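Local coordinates for outer surface protein (Bacillus cereus ATCC 14579, PDB 1X7F) that probably hydrolyses glycosides of N-acetylmuramic acid 6-phosphate, as its family suggests, although its function has not been established, at residues 279-284 / 319-324; 345-350 / 379-384; 270-275 / 373-378; 286-291 / 329-334. All coordinates share one frame; numbering follows the deposited sequence.

Contact 1 (279-284 / 319-324); sequences EATEVE and PVRESV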
loop_
_atom_site.group_PDB
_atom_site.type_symbol
_atom_site.label_atom_id
_atom_site.label_comp_id
_atom_site.label_asym_id
_atom_site.label_seq_id
_atom_site.Cartn_x
_atom_site.Cartn_y
_atom_site.Cartn_z
ATOM N N GLU A 279 -31.018 5.204 -9.341
ATOM C CA GLU A 279 -31.444 5.882 -10.556
ATOM C C GLU A 279 -30.395 5.894 -11.682
ATOM O O GLU A 279 -30.709 6.314 -12.802
ATOM C CB GLU A 279 -31.877 7.318 -10.222
ATOM C CG GLU A 279 -33.040 7.413 -9.221
ATOM C CD GLU A 279 -32.649 7.034 -7.786
ATOM O OE1 GLU A 279 -31.528 7.381 -7.337
ATOM O OE2 GLU A 279 -33.474 6.380 -7.104
ATOM N N ALA A 280 -29.179 5.414 -11.399
ATOM C CA ALA A 280 -28.076 5.442 -12.373
ATOM C C ALA A 280 -28.413 4.633 -13.623
ATOM O O ALA A 280 -28.807 3.462 -13.526
ATOM C CB ALA A 280 -26.765 4.952 -11.736
ATOM N N THR A 281 -28.279 5.253 -14.797
ATOM C CA THR A 281 -28.602 4.550 -16.052
ATOM C C THR A 281 -27.402 3.713 -16.492
ATOM O O THR A 281 -26.287 3.929 -16.010
ATOM C CB THR A 281 -29.004 5.526 -17.189
ATOM O OG1 THR A 281 -27.889 6.372 -17.512
ATOM C CG2 THR A 281 -30.133 6.495 -16.749
ATOM N N GLU A 282 -27.640 2.783 -17.414
ATOM C CA GLU A 282 -26.596 1.951 -17.986
ATOM C C GLU A 282 -25.458 2.748 -18.610
ATOM O O GLU A 282 -24.296 2.373 -18.483
ATOM C CB GLU A 282 -27.184 0.970 -19.017
ATOM C CG GLU A 282 -27.974 -0.180 -18.401
ATOM C CD GLU A 282 -27.259 -0.827 -17.223
ATOM O OE1 GLU A 282 -27.817 -0.802 -16.102
ATOM O OE2 GLU A 282 -26.131 -1.341 -17.397
ATOM N N VAL A 283 -25.791 3.840 -19.285
ATOM C CA VAL A 283 -24.778 4.656 -19.930
ATOM C C VAL A 283 -23.944 5.416 -18.881
ATOM O O VAL A 283 -22.744 5.583 -19.048
ATOM C CB VAL A 283 -25.386 5.602 -21.011
ATOM C CG1 VAL A 283 -26.286 6.647 -20.382
ATOM C CG2 VAL A 283 -24.289 6.287 -21.813
ATOM N N GLU A 284 -24.585 5.846 -17.797
ATOM C CA GLU A 284 -23.887 6.508 -16.694
ATOM C C GLU A 284 -22.913 5.546 -16.014
ATOM O O GLU A 284 -21.796 5.931 -15.693
ATOM C CB GLU A 284 -24.883 7.092 -15.672
ATOM C CG GLU A 284 -25.553 8.368 -16.141
ATOM C CD GLU A 284 -26.795 8.748 -15.340
ATOM O OE1 GLU A 284 -27.189 8.011 -14.402
ATOM O OE2 GLU A 284 -27.387 9.802 -15.660
ATOM N N PRO A 319 -31.071 12.175 -19.326
ATOM C CA PRO A 319 -32.248 12.939 -18.941
ATOM C C PRO A 319 -32.060 13.554 -17.562
ATOM O O PRO A 319 -31.403 12.966 -16.687
ATOM C CB PRO A 319 -33.373 11.891 -18.940
ATOM C CG PRO A 319 -32.847 10.774 -19.818
ATOM C CD PRO A 319 -31.380 10.739 -19.494
ATOM N N VAL A 320 -32.597 14.754 -17.401
ATOM C CA VAL A 320 -32.616 15.447 -16.121
ATOM C C VAL A 320 -33.445 14.634 -15.112
ATOM O O VAL A 320 -34.529 14.154 -15.442
ATOM C CB VAL A 320 -33.195 16.890 -16.299
ATOM C CG1 VAL A 320 -33.315 17.587 -14.979
ATOM C CG2 VAL A 320 -32.310 17.729 -17.228
ATOM N N ARG A 321 -32.913 14.430 -13.909
ATOM C CA ARG A 321 -33.726 13.920 -12.793
ATOM C C ARG A 321 -33.538 14.764 -11.536
ATOM O O ARG A 321 -33.247 15.936 -11.642
ATOM C CB ARG A 321 -33.526 12.422 -12.544
ATOM C CG ARG A 321 -32.152 11.889 -12.843
ATOM C CD ARG A 321 -32.012 10.378 -12.674
ATOM N NE ARG A 321 -30.665 10.093 -12.183
ATOM C CZ ARG A 321 -29.647 9.690 -12.937
ATOM N NH1 ARG A 321 -29.820 9.470 -14.237
ATOM N NH2 ARG A 321 -28.449 9.504 -12.379
ATOM N N GLU A 322 -33.729 14.196 -10.351
ATOM C CA GLU A 322 -33.675 15.010 -9.141
ATOM C C GLU A 322 -32.232 15.252 -8.741
ATOM O O GLU A 322 -31.520 14.316 -8.384
ATOM C CB GLU A 322 -34.468 14.382 -7.980
ATOM C CG GLU A 322 -35.933 14.044 -8.278
ATOM C CD GLU A 322 -36.766 15.225 -8.770
ATOM O OE1 GLU A 322 -36.502 16.387 -8.358
ATOM O OE2 GLU A 322 -37.699 14.986 -9.572
ATOM N N SER A 323 -31.815 16.512 -8.832
ATOM C CA SER A 323 -30.494 16.947 -8.427
ATOM C C SER A 323 -30.442 17.253 -6.932
ATOM O O SER A 323 -31.394 17.787 -6.350
ATOM C CB SER A 323 -30.062 18.167 -9.244
ATOM O OG SER A 323 -29.638 17.785 -10.550
ATOM N N VAL A 324 -29.329 16.881 -6.314
ATOM C CA VAL A 324 -29.132 17.065 -4.879
ATOM C C VAL A 324 -27.867 17.896 -4.632
ATOM O O VAL A 324 -27.002 18.037 -5.528
ATOM C CB VAL A 324 -29.053 15.694 -4.101
ATOM C CG1 VAL A 324 -30.377 14.926 -4.184
ATOM C CG2 VAL A 324 -27.887 14.821 -4.590
#
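OE1 of Glu-284 is gripped from two sides: Arg-321 NH2 donates to it at 2.8 Å, and the backbone N of Thr-281 at 3.0 Å comes from the opposite face of the carboxylate plane. The other oxygen, OE2, takes Arg-321 NH1 on its syn lone pair at 2.8 Å, which completes an end-on, two-nitrogen salt bridge; a weak third bond runs from NH1 to OE1. Carboxylate and guanidinium are not coplanar, their planes standing 60° apart, so both main bonds leave the guanidinium plane at a tilt. The Thr-281 bond is also half of a capping box. In the other half, Thr-281 OG1 accepts weakly from Glu-284 N, with Thr-281 as N-cap of helix 282-289, so the carboxylate that holds the arginine is itself fixed by the helix start. Over one face of the guanidinium lies Glu-279 O, 3.5 Å from Arg-321 CZ. Alongside, Glu-279 CB packs against Arg-321 NE at 3.6 Å, while Thr-281 CG2 approaches obliquely. A bend at chi3 (-146°) turns the guanidinium so that its NH1/NH2 end faces Glu-284. The buried Glu-284 is thus matched by a charge that would be expected to favour its ionised form. Arg-321 NH2 also bonds Ile-360 O, so the arginine, in the loop between helix 309-313 and strand 330-334, ties the start of helix 282-289 to strand 358-364.

Contact 2 (345-350 / 379-384); sequences LQIILK and TQFTCV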
loop_
_atom_site.group_PDB
_atom_site.type_symbol
_atom_site.label_atom_id
_atom_site.label_comp_id
_atom_site.label_asym_id
_atom_site.label_seq_id
_atom_site.Cartn_x
_atom_site.Cartn_y
_atom_site.Cartn_z
ATOM N N LEU A 345 -18.065 13.740 -16.637
ATOM C CA LEU A 345 -18.094 13.044 -15.364
ATOM C C LEU A 345 -17.205 13.782 -14.363
ATOM O O LEU A 345 -16.097 14.199 -14.700
ATOM C CB LEU A 345 -17.611 11.594 -15.536
ATOM C CG LEU A 345 -17.610 10.704 -14.286
ATOM C CD1 LEU A 345 -18.014 9.290 -14.657
ATOM C CD2 LEU A 345 -16.250 10.708 -13.527
ATOM N N GLN A 346 -17.707 13.939 -13.141
ATOM C CA GLN A 346 -16.971 14.609 -12.080
ATOM C C GLN A 346 -17.051 13.803 -10.803
ATOM O O GLN A 346 -17.986 13.029 -10.604
ATOM C CB GLN A 346 -17.536 16.013 -11.821
ATOM C CG GLN A 346 -17.567 16.932 -13.039
ATOM C CD GLN A 346 -18.399 18.181 -12.807
ATOM O OE1 GLN A 346 -19.072 18.308 -11.770
ATOM N NE2 GLN A 346 -18.366 19.104 -13.770
ATOM N N ILE A 347 -16.049 13.975 -9.951
ATOM C CA ILE A 347 -16.108 13.485 -8.594
ATOM C C ILE A 347 -15.970 14.737 -7.734
ATOM O O ILE A 347 -15.049 15.516 -7.921
ATOM C CB ILE A 347 -14.999 12.429 -8.283
ATOM C CG1 ILE A 347 -15.070 11.253 -9.274
ATOM C CG2 ILE A 347 -15.142 11.940 -6.820
ATOM C CD1 ILE A 347 -14.118 10.103 -8.958
ATOM N N ILE A 348 -16.927 14.948 -6.839
ATOM C CA ILE A 348 -16.979 16.171 -6.055
ATOM C C ILE A 348 -15.927 16.121 -4.942
ATOM O O ILE A 348 -15.765 15.090 -4.286
ATOM C CB ILE A 348 -18.427 16.389 -5.486
ATOM C CG1 ILE A 348 -19.494 16.336 -6.605
ATOM C CG2 ILE A 348 -18.524 17.703 -4.710
ATOM C CD1 ILE A 348 -19.174 17.168 -7.882
ATOM N N LEU A 349 -15.214 17.234 -4.757
ATOM C CA LEU A 349 -14.203 17.367 -3.714
ATOM C C LEU A 349 -14.655 18.271 -2.577
ATOM O O LEU A 349 -14.247 18.062 -1.439
ATOM C CB LEU A 349 -12.880 17.892 -4.296
ATOM C CG LEU A 349 -12.216 17.016 -5.358
ATOM C CD1 LEU A 349 -11.025 17.752 -5.986
ATOM C CD2 LEU A 349 -11.783 15.668 -4.780
ATOM N N LYS A 350 -15.493 19.265 -2.896
ATOM C CA LYS A 350 -16.002 20.262 -1.939
ATOM C C LYS A 350 -17.481 20.530 -2.221
ATOM O O LYS A 350 -17.923 20.470 -3.372
ATOM C CB LYS A 350 -15.272 21.615 -2.076
ATOM C CG LYS A 350 -13.795 21.620 -1.782
ATOM C CD LYS A 350 -13.190 23.045 -1.891
ATOM C CE LYS A 350 -13.991 24.046 -1.063
ATOM N NZ LYS A 350 -13.160 25.100 -0.441
ATOM N N THR A 379 -3.509 12.809 -13.321
ATOM C CA THR A 379 -3.547 11.473 -12.742
ATOM C C THR A 379 -4.627 10.621 -13.418
ATOM O O THR A 379 -5.771 11.043 -13.572
ATOM C CB THR A 379 -3.828 11.579 -11.213
ATOM O OG1 THR A 379 -2.744 12.256 -10.582
ATOM C CG2 THR A 379 -3.833 10.198 -10.530
ATOM N N GLN A 380 -4.243 9.422 -13.815
ATOM C CA GLN A 380 -5.194 8.414 -14.248
ATOM C C GLN A 380 -5.729 7.686 -13.038
ATOM O O GLN A 380 -4.989 7.427 -12.094
ATOM C CB GLN A 380 -4.504 7.410 -15.160
ATOM C CG GLN A 380 -3.814 8.049 -16.318
ATOM C CD GLN A 380 -2.972 7.066 -17.097
ATOM O OE1 GLN A 380 -2.431 6.107 -16.537
ATOM N NE2 GLN A 380 -2.848 7.306 -18.388
ATOM N N PHE A 381 -7.017 7.355 -13.072
ATOM C CA PHE A 381 -7.630 6.517 -12.051
ATOM C C PHE A 381 -8.794 5.777 -12.694
ATOM O O PHE A 381 -9.261 6.177 -13.760
ATOM C CB PHE A 381 -8.075 7.356 -10.833
ATOM C CG PHE A 381 -9.144 8.354 -11.145
ATOM C CD1 PHE A 381 -10.480 8.055 -10.899
ATOM C CD2 PHE A 381 -8.824 9.576 -11.723
ATOM C CE1 PHE A 381 -11.488 8.968 -11.221
ATOM C CE2 PHE A 381 -9.816 10.493 -12.053
ATOM C CZ PHE A 381 -11.154 10.193 -11.793
ATOM N N THR A 382 -9.234 4.681 -12.079
ATOM C CA THR A 382 -10.506 4.074 -12.440
ATOM C C THR A 382 -11.496 4.153 -11.278
ATOM O O THR A 382 -11.139 4.475 -10.139
ATOM C CB THR A 382 -10.359 2.594 -12.853
ATOM O OG1 THR A 382 -9.751 1.872 -11.783
ATOM C CG2 THR A 382 -9.411 2.409 -14.057
ATOM N N CYS A 383 -12.745 3.836 -11.589
ATOM C CA CYS A 383 -13.773 3.638 -10.592
ATOM C C CYS A 383 -14.167 2.198 -10.727
ATOM O O CYS A 383 -14.360 1.706 -11.844
ATOM C CB CYS A 383 -14.982 4.550 -10.850
ATOM S SG CYS A 383 -14.674 6.297 -10.534
ATOM N N VAL A 384 -14.251 1.512 -9.591
ATOM C CA VAL A 384 -14.639 0.113 -9.559
ATOM C C VAL A 384 -15.772 -0.116 -8.570
ATOM O O VAL A 384 -15.928 0.637 -7.620
ATOM C CB VAL A 384 -13.429 -0.840 -9.215
ATOM C CG1 VAL A 384 -12.419 -0.844 -10.349
ATOM C CG2 VAL A 384 -12.757 -0.462 -7.858
#
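With CG1 beside the backbone N (chi1 -56°) and the chain then fully extended (chi2 -174°), Ile-347 sends CD1 straight at Phe-381, whose own CG sits between its backbone N and carbonyl carbon (chi1 64°). The two side chains come from opposite directions. CD1 of Ile-347 meets Phe-381 CE1 at 3.7 Å and CZ of the same ring at 4.1 Å, so one methyl sits obliquely against one end of the phenyl. Cys-383, next but one along the strand and facing the same way, brings SG to 4.2 Å from Ile-347 CD1. The methyl therefore meets a ring and a sulphur that lie side by side on the facing strand, by van der Waals packing alone, and all three residues are buried. The backbones remain well separated, with Ile-347 CA 10.3 Å from Cys-383 CA. This is side-chain contact across an interior and not pairing of adjacent strands. Strands 345-348 and 380-384 belong to one mixed sheet, but three strands separate them, and their meeting is consistent with a strongly curled, barrel-like sheet. Leu-272 of strand 270-276 touches both Ile-347 and Phe-381, while Val-304 of strand 303-306 and the ring of His-293 also pack on the phenylalanine.

Contact 3 (270-275 / 373-378); sequences LQLKVH and DYVGAW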
loop_
_atom_site.group_PDB
_atom_site.type_symbol
_atom_site.label_atom_id
_atom_site.label_comp_id
_atom_site.label_asym_id
_atom_site.label_seq_id
_atom_site.Cartn_x
_atom_site.Cartn_y
_atom_site.Cartn_z
ATOM N N LEU A 270 -4.570 3.834 -9.145
ATOM C CA LEU A 270 -5.618 4.106 -8.178
ATOM C C LEU A 270 -6.991 3.627 -8.647
ATOM O O LEU A 270 -7.417 3.945 -9.760
ATOM C CB LEU A 270 -5.665 5.595 -7.880
ATOM C CG LEU A 270 -6.582 6.066 -6.743
ATOM C CD1 LEU A 270 -6.192 5.438 -5.395
ATOM C CD2 LEU A 270 -6.489 7.572 -6.678
ATOM N N GLN A 271 -7.661 2.850 -7.794
ATOM C CA GLN A 271 -8.998 2.324 -8.066
ATOM C C GLN A 271 -9.910 2.762 -6.927
ATOM O O GLN A 271 -9.676 2.416 -5.769
ATOM C CB GLN A 271 -9.007 0.797 -8.167
ATOM C CG GLN A 271 -8.022 0.184 -9.152
ATOM C CD GLN A 271 -7.993 -1.333 -9.067
ATOM O OE1 GLN A 271 -7.518 -1.903 -8.067
ATOM N NE2 GLN A 271 -8.490 -1.998 -10.117
ATOM N N LEU A 272 -10.939 3.529 -7.258
ATOM C CA LEU A 272 -11.833 4.098 -6.255
ATOM C C LEU A 272 -13.116 3.301 -6.264
ATOM O O LEU A 272 -13.791 3.220 -7.302
ATOM C CB LEU A 272 -12.123 5.570 -6.566
ATOM C CG LEU A 272 -10.885 6.490 -6.610
ATOM C CD1 LEU A 272 -11.258 7.860 -7.200
ATOM C CD2 LEU A 272 -10.226 6.649 -5.207
ATOM N N LYS A 273 -13.440 2.695 -5.119
ATOM C CA LYS A 273 -14.702 1.970 -4.974
ATOM C C LYS A 273 -15.901 2.935 -5.045
ATOM O O LYS A 273 -15.998 3.895 -4.260
ATOM C CB LYS A 273 -14.710 1.155 -3.683
ATOM C CG LYS A 273 -15.980 0.358 -3.488
ATOM C CD LYS A 273 -15.748 -0.901 -2.692
ATOM C CE LYS A 273 -17.030 -1.722 -2.627
ATOM N NZ LYS A 273 -16.960 -2.811 -1.614
ATOM N N VAL A 274 -16.788 2.676 -6.002
ATOM C CA VAL A 274 -17.997 3.476 -6.227
ATOM C C VAL A 274 -19.247 2.629 -5.906
ATOM O O VAL A 274 -19.298 1.422 -6.193
ATOM C CB VAL A 274 -18.058 4.042 -7.694
ATOM C CG1 VAL A 274 -18.142 2.905 -8.736
ATOM C CG2 VAL A 274 -19.235 5.017 -7.893
ATOM N N HIS A 275 -20.228 3.273 -5.278
ATOM C CA HIS A 275 -21.555 2.716 -5.092
ATOM C C HIS A 275 -22.535 3.567 -5.896
ATOM O O HIS A 275 -22.632 4.774 -5.690
ATOM C CB HIS A 275 -21.961 2.733 -3.612
ATOM C CG HIS A 275 -21.034 1.972 -2.713
ATOM N ND1 HIS A 275 -21.180 0.625 -2.458
ATOM C CD2 HIS A 275 -19.954 2.373 -1.998
ATOM C CE1 HIS A 275 -20.225 0.225 -1.634
ATOM N NE2 HIS A 275 -19.472 1.269 -1.335
ATOM N N ASP A 373 -7.392 12.823 -2.718
ATOM C CA ASP A 373 -6.262 13.734 -2.659
ATOM C C ASP A 373 -5.066 13.260 -3.497
ATOM O O ASP A 373 -4.175 14.047 -3.807
ATOM C CB ASP A 373 -5.816 13.924 -1.202
ATOM C CG ASP A 373 -6.881 14.601 -0.327
ATOM O OD1 ASP A 373 -7.889 15.139 -0.851
ATOM O OD2 ASP A 373 -6.779 14.633 0.918
ATOM N N TYR A 374 -5.041 11.974 -3.843
ATOM C CA TYR A 374 -3.994 11.423 -4.701
ATOM C C TYR A 374 -4.316 11.514 -6.201
ATOM O O TYR A 374 -3.468 11.193 -7.040
ATOM C CB TYR A 374 -3.618 9.995 -4.252
ATOM C CG TYR A 374 -3.128 10.025 -2.832
ATOM C CD1 TYR A 374 -4.017 9.850 -1.771
ATOM C CD2 TYR A 374 -1.801 10.329 -2.542
ATOM C CE1 TYR A 374 -3.589 9.936 -0.457
ATOM C CE2 TYR A 374 -1.362 10.414 -1.223
ATOM C CZ TYR A 374 -2.270 10.218 -0.192
ATOM O OH TYR A 374 -1.872 10.297 1.107
ATOM N N VAL A 375 -5.530 11.962 -6.531
ATOM C CA VAL A 375 -5.864 12.294 -7.912
ATOM C C VAL A 375 -5.434 13.735 -8.172
ATOM O O VAL A 375 -6.212 14.669 -8.005
ATOM C CB VAL A 375 -7.377 12.099 -8.260
ATOM C CG1 VAL A 375 -7.598 12.294 -9.762
ATOM C CG2 VAL A 375 -7.871 10.721 -7.840
ATOM N N GLY A 376 -4.177 13.912 -8.561
ATOM C CA GLY A 376 -3.690 15.240 -8.901
ATOM C C GLY A 376 -3.846 15.573 -10.374
ATOM O O GLY A 376 -4.529 14.861 -11.132
ATOM N N ALA A 377 -3.204 16.667 -10.768
ATOM C CA ALA A 377 -3.155 17.108 -12.146
ATOM C C ALA A 377 -2.633 15.987 -13.055
ATOM O O ALA A 377 -1.507 15.533 -12.885
ATOM C CB ALA A 377 -2.274 18.354 -12.252
ATOM N N TRP A 378 -3.474 15.535 -13.989
ATOM C CA TRP A 378 -3.108 14.528 -15.018
ATOM C C TRP A 378 -3.085 13.052 -14.551
ATOM O O TRP A 378 -2.679 12.162 -15.302
ATOM C CB TRP A 378 -1.779 14.880 -15.708
ATOM C CG TRP A 378 -1.770 16.203 -16.438
ATOM C CD1 TRP A 378 -0.869 17.226 -16.273
ATOM C CD2 TRP A 378 -2.681 16.637 -17.461
ATOM N NE1 TRP A 378 -1.164 18.263 -17.125
ATOM C CE2 TRP A 378 -2.267 17.931 -17.870
ATOM C CE3 TRP A 378 -3.806 16.062 -18.084
ATOM C CZ2 TRP A 378 -2.944 18.663 -18.861
ATOM C CZ3 TRP A 378 -4.485 16.796 -19.070
ATOM C CH2 TRP A 378 -4.044 18.082 -19.446
#
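The chain at Val-375 makes an inverse gamma turn (phi -86°, psi 87°) just after a short 3-10 segment, with its CA 8.2 Å from the CA of Leu-270 across the contact. A weak bond from Gly-376 N back to Tyr-374 O, 3.2 Å long, spans the turn. Across the gap, Leu-270 CD2 touches Val-375 CG2 at 3.6 Å, the tightest approach here, the two side chains crossing at about a right angle. Leu-270 gets there with CG anti to its backbone N (chi1 -172°). The same CD2 lies 4.5 Å from Tyr-374 CB, and Leu-272 CD1 is equally far from Val-375 CG2, so both are looser neighbours. Only the root of the tyrosine takes part: its ring leads away, and its OH bonds His-237 and Tyr-183, which belong to the helices of the parallel-stranded barrel. Val-375 O accepts from Arg-295. The contact thus lies close to the junction of the two domains. Its chemistry is purely apolar between the segments, and methyl against methyl at its closest point, with nothing directional to set the register; the position of the loop is likely to depend on shape, on the turn, and on the polar bonds that Tyr-374 and Val-375 make elsewhere.

Contact 4 (286-291 / 329-334); sequences RATLQE and GQVVIG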
loop_
_atom_site.group_PDB
_atom_site.type_symbol
_atom_site.label_atom_id
_atom_site.label_comp_id
_atom_site.label_asym_id
_atom_site.label_seq_id
_atom_site.Cartn_x
_atom_site.Cartn_y
_atom_site.Cartn_z
ATOM N N ARG A 286 -21.542 2.853 -17.481
ATOM C CA ARG A 286 -20.471 2.576 -18.453
ATOM C C ARG A 286 -19.439 3.706 -18.471
ATOM O O ARG A 286 -18.234 3.442 -18.457
ATOM C CB ARG A 286 -21.045 2.351 -19.864
ATOM C CG ARG A 286 -20.030 1.830 -20.881
ATOM C CD ARG A 286 -20.532 1.709 -22.345
ATOM N NE ARG A 286 -21.970 1.517 -22.379
ATOM C CZ ARG A 286 -22.831 2.305 -23.008
ATOM N NH1 ARG A 286 -22.417 3.336 -23.741
ATOM N NH2 ARG A 286 -24.121 2.025 -22.928
ATOM N N ALA A 287 -19.915 4.953 -18.494
ATOM C CA ALA A 287 -19.042 6.132 -18.401
ATOM C C ALA A 287 -18.170 6.063 -17.151
ATOM O O ALA A 287 -17.016 6.438 -17.172
ATOM C CB ALA A 287 -19.869 7.423 -18.387
ATOM N N THR A 288 -18.743 5.584 -16.059
ATOM C CA THR A 288 -18.034 5.485 -14.787
ATOM C C THR A 288 -16.997 4.355 -14.778
ATOM O O THR A 288 -15.845 4.579 -14.399
ATOM C CB THR A 288 -19.064 5.287 -13.650
ATOM O OG1 THR A 288 -19.944 6.428 -13.610
ATOM C CG2 THR A 288 -18.365 5.255 -12.269
ATOM N N LEU A 289 -17.417 3.161 -15.205
ATOM C CA LEU A 289 -16.653 1.921 -14.987
ATOM C C LEU A 289 -15.737 1.510 -16.130
ATOM O O LEU A 289 -14.721 0.854 -15.906
ATOM C CB LEU A 289 -17.593 0.747 -14.705
ATOM C CG LEU A 289 -18.522 0.764 -13.501
ATOM C CD1 LEU A 289 -19.422 -0.480 -13.543
ATOM C CD2 LEU A 289 -17.732 0.821 -12.213
ATOM N N GLN A 290 -16.113 1.875 -17.349
ATOM C CA GLN A 290 -15.432 1.376 -18.536
ATOM C C GLN A 290 -14.292 2.293 -18.953
ATOM O O GLN A 290 -13.495 1.950 -19.811
ATOM C CB GLN A 290 -16.430 1.172 -19.694
ATOM C CG GLN A 290 -15.964 0.167 -20.701
ATOM C CD GLN A 290 -17.005 -0.156 -21.757
ATOM O OE1 GLN A 290 -16.913 0.329 -22.887
ATOM N NE2 GLN A 290 -18.000 -0.972 -21.392
ATOM N N GLU A 291 -14.216 3.457 -18.334
ATOM C CA GLU A 291 -13.246 4.466 -18.725
ATOM C C GLU A 291 -12.062 4.515 -17.782
ATOM O O GLU A 291 -12.222 4.431 -16.565
ATOM C CB GLU A 291 -13.902 5.863 -18.759
ATOM C CG GLU A 291 -15.173 5.959 -19.598
ATOM C CD GLU A 291 -14.942 5.622 -21.058
ATOM O OE1 GLU A 291 -13.911 6.079 -21.603
ATOM O OE2 GLU A 291 -15.782 4.898 -21.654
ATOM N N GLY A 329 -17.188 13.236 -2.697
ATOM C CA GLY A 329 -17.256 11.803 -2.948
ATOM C C GLY A 329 -18.316 11.410 -3.956
ATOM O O GLY A 329 -18.365 10.251 -4.390
ATOM N N GLN A 330 -19.182 12.359 -4.320
ATOM C CA GLN A 330 -20.242 12.064 -5.281
ATOM C C GLN A 330 -19.650 11.955 -6.661
ATOM O O GLN A 330 -18.792 12.756 -7.043
ATOM C CB GLN A 330 -21.347 13.127 -5.264
ATOM C CG GLN A 330 -22.306 12.995 -4.104
ATOM C CD GLN A 330 -23.251 14.185 -3.987
ATOM O OE1 GLN A 330 -24.053 14.257 -3.057
ATOM N NE2 GLN A 330 -23.157 15.115 -4.922
ATOM N N VAL A 331 -20.093 10.938 -7.394
ATOM C CA VAL A 331 -19.824 10.856 -8.822
ATOM C C VAL A 331 -21.042 11.466 -9.513
ATOM O O VAL A 331 -22.169 11.031 -9.284
ATOM C CB VAL A 331 -19.574 9.404 -9.284
ATOM C CG1 VAL A 331 -19.296 9.361 -10.775
ATOM C CG2 VAL A 331 -18.420 8.794 -8.489
ATOM N N VAL A 332 -20.807 12.517 -10.300
ATOM C CA VAL A 332 -21.878 13.213 -11.000
ATOM C C VAL A 332 -21.522 13.279 -12.481
ATOM O O VAL A 332 -20.350 13.113 -12.857
ATOM C CB VAL A 332 -22.216 14.642 -10.403
ATOM C CG1 VAL A 332 -22.539 14.568 -8.890
ATOM C CG2 VAL A 332 -21.106 15.664 -10.680
ATOM N N ILE A 333 -22.543 13.502 -13.295
ATOM C CA ILE A 333 -22.370 13.653 -14.718
ATOM C C ILE A 333 -23.235 14.807 -15.206
ATOM O O ILE A 333 -24.354 15.022 -14.719
ATOM C CB ILE A 333 -22.692 12.333 -15.467
ATOM C CG1 ILE A 333 -22.105 12.376 -16.887
ATOM C CG2 ILE A 333 -24.203 12.044 -15.461
ATOM C CD1 ILE A 333 -21.856 11.031 -17.504
ATOM N N GLY A 334 -22.683 15.560 -16.150
ATOM C CA GLY A 334 -23.424 16.582 -16.861
ATOM C C GLY A 334 -24.507 15.926 -17.692
ATOM O O GLY A 334 -24.252 14.992 -18.444
#
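No ring or other planar side chain takes part where Ala-287 and Thr-288 meet Val-331 and Ile-333; helix 282-289 packs its side chains on one face of the sheet. This is helix-on-sheet packing within the C-terminal domain, whose mixed sheet includes strand 330-334. Because a strand alternates, Val-331 and Ile-333 both point at the helix, while Val-332 between them turns to the opposite face and packs on Gln-346 and Ile-348. Two consecutive helix residues answer them. Ala-287 CB lies 4.2 Å from Ile-333 CD1, a contact that is doubtful in detail because the isoleucine is modelled in two conformers, and Thr-288 crosses Val-331 obliquely. Thr-288 CA is 8.2 Å from Val-331 CA. Thr-288 keeps OG1 beside its backbone N (chi1 -61°), from where the hydroxyl bonds Glu-284 O, one turn earlier, so that its polar end is satisfied by its own helix and the contact with the strand is van der Waals only. The strand, for its part, is held in the sheet by backbone hydrogen bonds between Val-331 and both Val-361 and Gly-362. Around the four residues, Val-274 packs on Val-331, Leu-345 on Thr-288, and Tyr-313 of helix 309-313 on Ala-287. The touching point between Thr-288 and Val-331 is the hydroxyl oxygen against a methyl: OG1 of Thr-288 lies 4.1 Å from CG1 of Val-331.

How the contacts relate
All four contacts belong to the C-terminal domain, but they differ in depth. Contacts 2 and 4 are buried, contact 3 is partly so, and contact 1 lies at the surface. The chemistry follows: a salt bridge and capping box at the surface, van der Waals packing within. Contacts 1 and 4 use the same helix, 282-289. Contacts 2 and 3 are the closest pair, their centres about 5 Å apart, joined by the neighbouring strands 270-276 and 380-384. Strands 330-334 and 345-348, also neighbours, link contacts 4 and 2, while contacts 3 and 4 also meet through Val-274 and Leu-289.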